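Hydroxylase (Rhodococcus sp., PDB 2OR0) probably acts as a flavin-dependent hydroxylase with the acyl-CoA dehydrogenase fold, using reduced flavin and molecular oxygen. Local coordinates at residues L148-D159 with T207-A217; P180-P188 with R223-M231. One frame throughout, in Å; residues are numbered along the deposited sequence.

Interaction 1. Residues L148-D159 with T207-A217; sequences LKGRWSFSSGTD and TGSKDLIVDGA
Leu148 pairs with both Gly216 and Ala217, a classic beta bulge that shifts the antiparallel register by one residue. Leu148 N bonds Ala217 O at 2.8 Å. Gly150 and Val214 then exchange two backbone bonds. Arg151 extends along Ile213, with Arg151 CD 3.8 Å from Ile213 CG1. Arg151 NE and NH2 both grip one oxygen, Asp211 OD2, at 2.9 and 2.8 Å. The bonds lie in the guanidinium plane, while the carboxylate stands nearly perpendicular to it, at 87°, and is met on its anti side. Trp152 turns to the other face, and Trp152 CZ3 lies 3.6 Å from Val214 CG2. A water bridges Phe154 N, Ser209 O and Asp211 OD1. A type II turn then runs from Ser155 to Thr158. Within it the hydroxyls of Ser156 and Ser209 share a hydrogen bond, Ser156 OG to Ser209 OG 2.9 Å. The turn brings Asp159 round to Lys210. There Lys210 NZ meets the syn lone pair of Asp159 OD2 at 2.9 Å; Glu196 is a second partner of this lysine. The antiparallel pair is part of the beta domain. Strand 193-195 flanks strand 210-214, while Leu148, Trp152 and Leu212 pack against strand 163-170.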
loop_
_atom_site.group_PDB
_atom_site.type_symbol
_atom_site.label_atom_id
_atom_site.label_comp_id
_atom_site.label_asym_id
_atom_site.label_seq_id
_atom_site.Cartn_x
_atom_site.Cartn_y
_atom_site.Cartn_z
ATOM N N LEU A 148 16.287 16.833 11.304
ATOM C CA LEU A 148 14.896 16.647 10.911
ATOM C C LEU A 148 13.907 17.062 12.002
ATOM O O LEU A 148 14.042 16.678 13.143
ATOM C CB LEU A 148 14.646 15.174 10.552
ATOM C CG LEU A 148 13.321 14.919 9.812
ATOM C CD1 LEU A 148 13.442 15.276 8.345
ATOM C CD2 LEU A 148 12.945 13.468 9.981
ATOM N N LYS A 149 12.901 17.816 11.604
ATOM C CA LYS A 149 11.788 18.138 12.484
ATOM C C LYS A 149 10.464 18.050 11.709
ATOM O O LYS A 149 10.360 18.545 10.597
ATOM C CB LYS A 149 11.949 19.551 13.044
ATOM C CG LYS A 149 10.904 19.879 14.078
ATOM C CD LYS A 149 10.774 21.361 14.360
ATOM C CE LYS A 149 9.826 21.536 15.570
ATOM N NZ LYS A 149 9.021 22.704 15.302
ATOM N N GLY A 150 9.450 17.462 12.318
ATOM C CA GLY A 150 8.105 17.512 11.734
ATOM C C GLY A 150 7.090 16.606 12.419
ATOM O O GLY A 150 7.392 15.928 13.414
ATOM N N ARG A 151 5.869 16.622 11.882
ATOM C CA ARG A 151 4.786 15.756 12.336
ATOM C C ARG A 151 4.155 15.130 11.078
ATOM O O ARG A 151 3.741 15.843 10.163
ATOM C CB ARG A 151 3.748 16.553 13.147
ATOM C CG ARG A 151 2.573 15.685 13.650
ATOM C CD ARG A 151 1.826 16.244 14.861
ATOM N NE ARG A 151 0.748 15.311 15.247
ATOM C CZ ARG A 151 0.126 15.285 16.431
ATOM N NH1 ARG A 151 0.451 16.139 17.399
ATOM N NH2 ARG A 151 -0.852 14.405 16.653
ATOM N N TRP A 152 4.122 13.801 11.047
ATOM C CA TRP A 152 3.588 13.045 9.918
ATOM C C TRP A 152 2.367 12.294 10.425
ATOM O O TRP A 152 2.311 11.954 11.591
ATOM C CB TRP A 152 4.610 12.009 9.410
ATOM C CG TRP A 152 5.836 12.598 8.743
ATOM C CD1 TRP A 152 6.083 12.687 7.403
ATOM C CD2 TRP A 152 6.993 13.149 9.403
ATOM N NE1 TRP A 152 7.315 13.267 7.184
ATOM C CE2 TRP A 152 7.894 13.560 8.393
ATOM C CE3 TRP A 152 7.354 13.317 10.744
ATOM C CZ2 TRP A 152 9.146 14.140 8.683
ATOM C CZ3 TRP A 152 8.601 13.904 11.034
ATOM C CH2 TRP A 152 9.468 14.315 10.000
ATOM N N SER A 153 1.411 12.023 9.549
ATOM C CA SER A 153 0.261 11.198 9.911
ATOM C C SER A 153 0.191 9.946 9.028
ATOM O O SER A 153 0.933 9.841 8.046
ATOM C CB SER A 153 -1.020 12.033 9.762
ATOM O OG SER A 153 -1.061 12.574 8.466
ATOM N N PHE A 154 -0.712 9.017 9.371
ATOM C CA PHE A 154 -0.959 7.811 8.569
ATOM C C PHE A 154 0.283 6.902 8.508
ATOM O O PHE A 154 0.602 6.367 7.445
ATOM C CB PHE A 154 -1.434 8.177 7.143
ATOM C CG PHE A 154 -2.527 7.261 6.560
ATOM C CD1 PHE A 154 -3.636 7.822 5.890
ATOM C CD2 PHE A 154 -2.429 5.854 6.609
ATOM C CE1 PHE A 154 -4.638 6.989 5.300
ATOM C CE2 PHE A 154 -3.428 5.027 6.047
ATOM C CZ PHE A 154 -4.528 5.589 5.394
ATOM N N SER A 155 0.962 6.715 9.645
ATOM C CA SER A 155 2.106 5.795 9.697
ATOM C C SER A 155 1.635 4.356 9.933
ATOM O O SER A 155 1.615 3.882 11.063
ATOM C CB SER A 155 3.105 6.236 10.776
ATOM O OG SER A 155 4.263 5.406 10.789
ATOM N N SER A 156 1.252 3.655 8.858
ATOM C CA SER A 156 0.588 2.348 8.983
ATOM C C SER A 156 1.490 1.300 9.616
ATOM O O SER A 156 2.650 1.195 9.237
ATOM C CB SER A 156 0.124 1.845 7.599
ATOM O OG SER A 156 -0.741 2.780 6.999
ATOM N N GLY A 157 0.950 0.512 10.553
ATOM C CA GLY A 157 1.699 -0.590 11.176
ATOM C C GLY A 157 2.843 -0.141 12.088
ATOM O O GLY A 157 3.673 -0.950 12.485
ATOM N N THR A 158 2.868 1.147 12.436
ATOM C CA THR A 158 4.039 1.785 13.054
ATOM C C THR A 158 4.507 1.174 14.387
ATOM O O THR A 158 5.718 1.124 14.642
ATOM C CB THR A 158 3.863 3.333 13.145
ATOM O OG1 THR A 158 5.144 3.958 13.202
ATOM C CG2 THR A 158 3.007 3.771 14.337
ATOM N N ASP A 159 3.564 0.695 15.206
ATOM C CA ASP A 159 3.900 0.021 16.465
ATOM C C ASP A 159 4.770 -1.217 16.263
ATOM O O ASP A 159 5.405 -1.698 17.211
ATOM C CB ASP A 159 2.630 -0.397 17.221
ATOM C CG ASP A 159 1.815 0.799 17.704
ATOM O OD1 ASP A 159 2.367 1.611 18.472
ATOM O OD2 ASP A 159 0.630 0.930 17.311
ATOM N N THR A 207 -4.984 -0.949 11.363
ATOM C CA THR A 207 -3.658 -0.632 10.823
ATOM C C THR A 207 -2.785 0.151 11.826
ATOM O O THR A 207 -1.543 0.141 11.739
ATOM C CB THR A 207 -3.737 0.135 9.476
ATOM O OG1 THR A 207 -4.342 1.426 9.656
ATOM C CG2 THR A 207 -4.539 -0.672 8.418
ATOM N N GLY A 208 -3.447 0.814 12.773
ATOM C CA GLY A 208 -2.791 1.638 13.766
ATOM C C GLY A 208 -1.907 2.655 13.105
ATOM O O GLY A 208 -0.744 2.764 13.468
ATOM N N SER A 209 -2.465 3.413 12.152
ATOM C CA SER A 209 -1.716 4.375 11.370
ATOM C C SER A 209 -1.573 5.731 12.088
ATOM O O SER A 209 -2.030 6.775 11.607
ATOM C CB SER A 209 -2.329 4.529 9.980
ATOM O OG SER A 209 -2.428 3.274 9.320
ATOM N N LYS A 210 -0.886 5.689 13.219
ATOM C CA LYS A 210 -0.696 6.840 14.121
ATOM C C LYS A 210 0.224 7.920 13.550
ATOM O O LYS A 210 0.933 7.682 12.563
ATOM C CB LYS A 210 -0.176 6.338 15.478
ATOM C CG LYS A 210 -1.221 5.542 16.277
ATOM C CD LYS A 210 -0.541 4.729 17.373
ATOM C CE LYS A 210 -1.458 3.707 17.999
ATOM N NZ LYS A 210 -0.665 2.879 18.959
ATOM N N ASP A 211 0.148 9.120 14.140
ATOM C CA ASP A 211 1.074 10.204 13.857
ATOM C C ASP A 211 2.454 9.900 14.447
ATOM O O ASP A 211 2.569 9.240 15.490
ATOM C CB ASP A 211 0.576 11.521 14.483
ATOM C CG ASP A 211 -0.635 12.126 13.745
ATOM O OD1 ASP A 211 -1.301 11.445 12.901
ATOM O OD2 ASP A 211 -0.932 13.305 14.030
ATOM N N LEU A 212 3.485 10.413 13.789
ATOM C CA LEU A 212 4.851 10.403 14.308
ATOM C C LEU A 212 5.344 11.843 14.423
ATOM O O LEU A 212 5.083 12.656 13.543
ATOM C CB LEU A 212 5.797 9.665 13.341
ATOM C CG LEU A 212 5.607 8.207 12.890
ATOM C CD1 LEU A 212 6.850 7.715 12.154
ATOM C CD2 LEU A 212 5.263 7.254 14.030
ATOM N N ILE A 213 6.095 12.131 15.488
ATOM C CA ILE A 213 6.724 13.446 15.690
ATOM C C ILE A 213 8.247 13.317 15.814
ATOM O O ILE A 213 8.744 12.433 16.514
ATOM C CB ILE A 213 6.186 14.167 16.961
ATOM C CG1 ILE A 213 4.798 14.745 16.685
ATOM C CG2 ILE A 213 7.091 15.374 17.342
ATOM C CD1 ILE A 213 4.155 15.402 17.922
ATOM N N VAL A 214 8.961 14.214 15.145
ATOM C CA VAL A 214 10.410 14.363 15.314
ATOM C C VAL A 214 10.704 15.809 15.755
ATOM O O VAL A 214 10.267 16.762 15.094
ATOM C CB VAL A 214 11.178 13.979 13.997
ATOM C CG1 VAL A 214 12.695 14.099 14.184
ATOM C CG2 VAL A 214 10.845 12.539 13.565
ATOM N N ASP A 215 11.430 15.965 16.870
ATOM C CA ASP A 215 11.770 17.298 17.415
ATOM C C ASP A 215 13.063 17.895 16.842
ATOM O O ASP A 215 13.181 19.126 16.712
ATOM C CB ASP A 215 11.853 17.273 18.956
ATOM C CG ASP A 215 10.486 17.332 19.621
ATOM O OD1 ASP A 215 9.507 17.676 18.930
ATOM O OD2 ASP A 215 10.381 17.010 20.836
ATOM N N GLY A 216 14.021 17.032 16.493
ATOM C CA GLY A 216 15.292 17.449 15.885
ATOM C C GLY A 216 16.275 16.287 15.932
ATOM O O GLY A 216 17.149 16.219 16.817
ATOM N N ALA A 217 16.096 15.355 14.993
ATOM C CA ALA A 217 16.911 14.161 14.881
ATOM C C ALA A 217 17.923 14.350 13.773
ATOM O O ALA A 217 17.577 14.757 12.660
ATOM C CB ALA A 217 16.048 12.959 14.596
HETATM O O HOH W 1 -2.381 9.370 11.533
HETATM O O HOH W 2 0.617 0.456 14.799
#

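Interaction 2. Residues P180-P188 with R223-M231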
loop_
_atom_site.group_PDB
_atom_site.type_symbol
_atom_site.label_atom_id
_atom_site.label_comp_id
_atom_site.label_asym_id
_atom_site.label_seq_id
_atom_site.Cartn_x
_atom_site.Cartn_y
_atom_site.Cartn_z
ATOM N N PRO A 180 19.572 18.515 -2.501
ATOM C CA PRO A 180 18.217 18.186 -2.982
ATOM C C PRO A 180 17.140 19.147 -2.441
ATOM O O PRO A 180 17.337 19.772 -1.398
ATOM C CB PRO A 180 17.965 16.784 -2.406
ATOM C CG PRO A 180 19.293 16.202 -2.197
ATOM C CD PRO A 180 20.178 17.365 -1.797
ATOM N N SER A 181 16.024 19.250 -3.158
ATOM C CA SER A 181 14.840 19.982 -2.714
ATOM C C SER A 181 13.927 19.150 -1.751
ATOM O O SER A 181 13.386 19.677 -0.762
ATOM C CB SER A 181 14.092 20.461 -3.957
ATOM O OG SER A 181 12.718 20.683 -3.711
ATOM N N SER A 182 13.777 17.852 -2.033
ATOM C CA SER A 182 12.982 16.944 -1.193
ATOM C C SER A 182 13.730 15.631 -0.936
ATOM O O SER A 182 14.511 15.187 -1.775
ATOM C CB SER A 182 11.638 16.649 -1.873
ATOM O OG SER A 182 11.845 16.262 -3.244
ATOM N N LEU A 183 13.468 14.992 0.198
ATOM C CA LEU A 183 14.155 13.756 0.551
ATOM C C LEU A 183 13.196 12.684 0.981
ATOM O O LEU A 183 12.075 12.992 1.425
ATOM C CB LEU A 183 15.108 13.979 1.738
ATOM C CG LEU A 183 16.230 15.037 1.684
ATOM C CD1 LEU A 183 16.821 15.198 3.085
ATOM C CD2 LEU A 183 17.338 14.661 0.704
ATOM N N HIS A 184 13.664 11.435 0.863
ATOM C CA HIS A 184 13.243 10.335 1.709
ATOM C C HIS A 184 14.347 10.058 2.740
ATOM O O HIS A 184 15.532 9.934 2.383
ATOM C CB HIS A 184 12.976 9.066 0.877
ATOM C CG HIS A 184 11.845 9.195 -0.105
ATOM N ND1 HIS A 184 11.591 8.248 -1.081
ATOM C CD2 HIS A 184 10.908 10.161 -0.273
ATOM C CE1 HIS A 184 10.544 8.620 -1.798
ATOM N NE2 HIS A 184 10.115 9.779 -1.335
ATOM N N VAL A 185 13.982 9.965 4.017
ATOM C CA VAL A 185 14.979 9.840 5.095
ATOM C C VAL A 185 14.659 8.627 5.962
ATOM O O VAL A 185 13.482 8.292 6.164
ATOM C CB VAL A 185 15.050 11.149 5.976
ATOM C CG1 VAL A 185 15.459 12.348 5.136
ATOM C CG2 VAL A 185 13.710 11.433 6.690
ATOM N N ILE A 186 15.689 7.950 6.457
ATOM C CA ILE A 186 15.487 6.778 7.312
ATOM C C ILE A 186 15.906 7.098 8.754
ATOM O O ILE A 186 17.001 7.636 8.976
ATOM C CB ILE A 186 16.257 5.534 6.774
ATOM C CG1 ILE A 186 15.701 5.096 5.416
ATOM C CG2 ILE A 186 16.187 4.364 7.740
ATOM C CD1 ILE A 186 16.690 5.316 4.280
ATOM N N LEU A 187 15.029 6.789 9.720
ATOM C CA LEU A 187 15.278 7.055 11.151
ATOM C C LEU A 187 14.984 5.822 11.961
ATOM O O LEU A 187 14.004 5.140 11.689
ATOM C CB LEU A 187 14.380 8.179 11.692
ATOM C CG LEU A 187 14.693 9.634 11.363
ATOM C CD1 LEU A 187 14.359 9.945 9.931
ATOM C CD2 LEU A 187 13.906 10.544 12.286
ATOM N N PRO A 188 15.836 5.518 12.959
ATOM C CA PRO A 188 15.513 4.453 13.896
ATOM C C PRO A 188 14.415 4.934 14.853
ATOM O O PRO A 188 14.272 6.147 15.036
ATOM C CB PRO A 188 16.827 4.246 14.651
ATOM C CG PRO A 188 17.552 5.553 14.531
ATOM C CD PRO A 188 17.151 6.134 13.228
ATOM N N ARG A 223 21.720 7.841 4.914
ATOM C CA ARG A 223 20.360 7.410 5.289
ATOM C C ARG A 223 19.280 8.219 4.587
ATOM O O ARG A 223 18.132 8.249 5.023
ATOM C CB ARG A 223 20.158 7.492 6.803
ATOM C CG ARG A 223 20.830 6.369 7.556
ATOM C CD ARG A 223 20.480 6.478 8.995
ATOM N NE ARG A 223 21.228 5.559 9.834
ATOM C CZ ARG A 223 21.274 5.644 11.168
ATOM N NH1 ARG A 223 20.618 6.620 11.809
ATOM N NH2 ARG A 223 21.972 4.746 11.865
ATOM N N THR A 224 19.649 8.869 3.493
ATOM C CA THR A 224 18.716 9.656 2.718
ATOM C C THR A 224 18.767 9.263 1.240
ATOM O O THR A 224 19.771 8.701 0.770
ATOM C CB THR A 224 18.962 11.188 2.870
ATOM O OG1 THR A 224 20.030 11.608 2.026
ATOM C CG2 THR A 224 19.290 11.574 4.304
ATOM N N LEU A 225 17.672 9.528 0.536
ATOM C CA LEU A 225 17.649 9.563 -0.919
ATOM C C LEU A 225 16.993 10.864 -1.334
ATOM O O LEU A 225 16.138 11.392 -0.623
ATOM C CB LEU A 225 16.863 8.384 -1.504
ATOM C CG LEU A 225 17.452 6.984 -1.270
ATOM C CD1 LEU A 225 16.460 5.834 -1.558
ATOM C CD2 LEU A 225 18.792 6.793 -2.064
ATOM N N ASN A 226 17.412 11.386 -2.474
ATOM C CA ASN A 226 16.763 12.507 -3.089
ATOM C C ASN A 226 15.411 12.019 -3.683
ATOM O O ASN A 226 15.397 11.134 -4.557
ATOM C CB ASN A 226 17.718 13.043 -4.156
ATOM C CG ASN A 226 17.166 14.175 -4.936
ATOM O OD1 ASN A 226 15.947 14.326 -5.101
ATOM N ND2 ASN A 226 18.066 15.005 -5.452
ATOM N N ALA A 227 14.292 12.586 -3.214
ATOM C CA ALA A 227 12.944 12.130 -3.629
ATOM C C ALA A 227 12.669 12.279 -5.117
ATOM O O ALA A 227 11.985 11.437 -5.683
ATOM C CB ALA A 227 11.829 12.827 -2.827
ATOM N N ALA A 228 13.162 13.350 -5.738
ATOM C CA ALA A 228 12.982 13.529 -7.187
ATOM C C ALA A 228 13.743 12.473 -8.010
ATOM O O ALA A 228 13.250 12.007 -9.038
ATOM C CB ALA A 228 13.356 14.936 -7.631
ATOM N N LYS A 229 14.929 12.087 -7.538
ATOM C CA LYS A 229 15.693 11.013 -8.163
ATOM C C LYS A 229 15.029 9.646 -7.973
ATOM O O LYS A 229 15.151 8.779 -8.821
ATOM C CB LYS A 229 17.124 10.978 -7.602
ATOM C CG LYS A 229 17.980 12.198 -8.014
ATOM C CD LYS A 229 19.458 11.973 -7.599
ATOM C CE LYS A 229 20.353 13.045 -8.204
ATOM N NZ LYS A 229 21.755 12.861 -7.724
ATOM N N VAL A 230 14.347 9.451 -6.847
ATOM C CA VAL A 230 13.608 8.214 -6.615
ATOM C C VAL A 230 12.474 8.121 -7.653
ATOM O O VAL A 230 12.339 7.101 -8.346
ATOM C CB VAL A 230 13.050 8.151 -5.181
ATOM C CG1 VAL A 230 12.086 6.983 -5.015
ATOM C CG2 VAL A 230 14.188 8.088 -4.161
HETATM N N MSE A 231 11.698 9.201 -7.768
HETATM C CA MSE A 231 10.565 9.299 -8.694
HETATM C C MSE A 231 10.978 9.100 -10.145
HETATM O O MSE A 231 10.325 8.343 -10.882
HETATM C CB MSE A 231 9.859 10.666 -8.564
HETATM C CG MSE A 231 8.461 10.746 -9.272
HETATM SE SE MSE A 231 7.191 9.380 -8.580
HETATM C CE MSE A 231 7.196 9.946 -6.690
HETATM O O HOH W 3 14.961 16.852 -4.778
HETATM O O HOH W 4 18.727 8.569 10.869
#
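His184 and Leu225 exchange two backbone hydrogen bonds at the centre of this antiparallel pair. Ile186 N adds one to Arg223 O at 2.8 Å. At the other end Ala227 N reaches Ser182 O at 3.0 Å, from above the carbonyl plane, just where strand 224-226 gives way to helix 227-232. The imidazole of His184 lies against that first helical turn. Ala227 CA sits over one ring face, and His184 CE1 is 3.9 Å from Val230 CG1. His184 ND1 is hydrogen-bonded to Glu108 OE2.

The side chain of Asn226 can be followed outward. Asn226 CB lies 4.0 Å from Pro180 CG. CG stands anti to the backbone N (chi1 177°), which carries the amide back over the start of the helix. Asn226 CG itself rests 3.7 Å from Pro180 CB. Asn226 OD1 is the N-cap acceptor: it takes weak bonds from Ala228 N, at 3.0 Å, and from Lys229 N. A water donates to OD1 and accepts from Ser182 N, so the cap is also tied to the strand. At the tip, Asn226 ND2 lies 3.5 Å from Pro180 CB. With an alanine in its place, the N-H groups of Ala228 and Lys229 would probably lose their cap, the water its acceptor, and a gap would open beside Pro180.

Arg223 closes the far end of the contact, with a salt bridge to Glu119 and a water shared between its NH1 and Ile186 O. The chemistry is thus divided: backbone bonds set the strand register, while one amide oxygen serves both helix start and bridging water.

The two contacts belong to one mixed sheet, and their segments alternate along the chain. Their centres lie about 16 Å apart. Within the sheet, strands 137-142 and 163-170 lie between strand 145-155 of interaction 1 and strand 182-188 of interaction 2. The two also touch directly through apolar side chains. Leu148 CD2 is 3.8 Å from Leu187 CD1, and Val214 CG2 is 3.9 Å from Leu187 CD2. Leu148 CD2 also meets Val185 CG2. Interaction 2 then leads out of the sheet into helix 227-232. An acetate, probably from the crystallisation liquor, lies about 3 Å from the Asn226 side chain, nearest atoms.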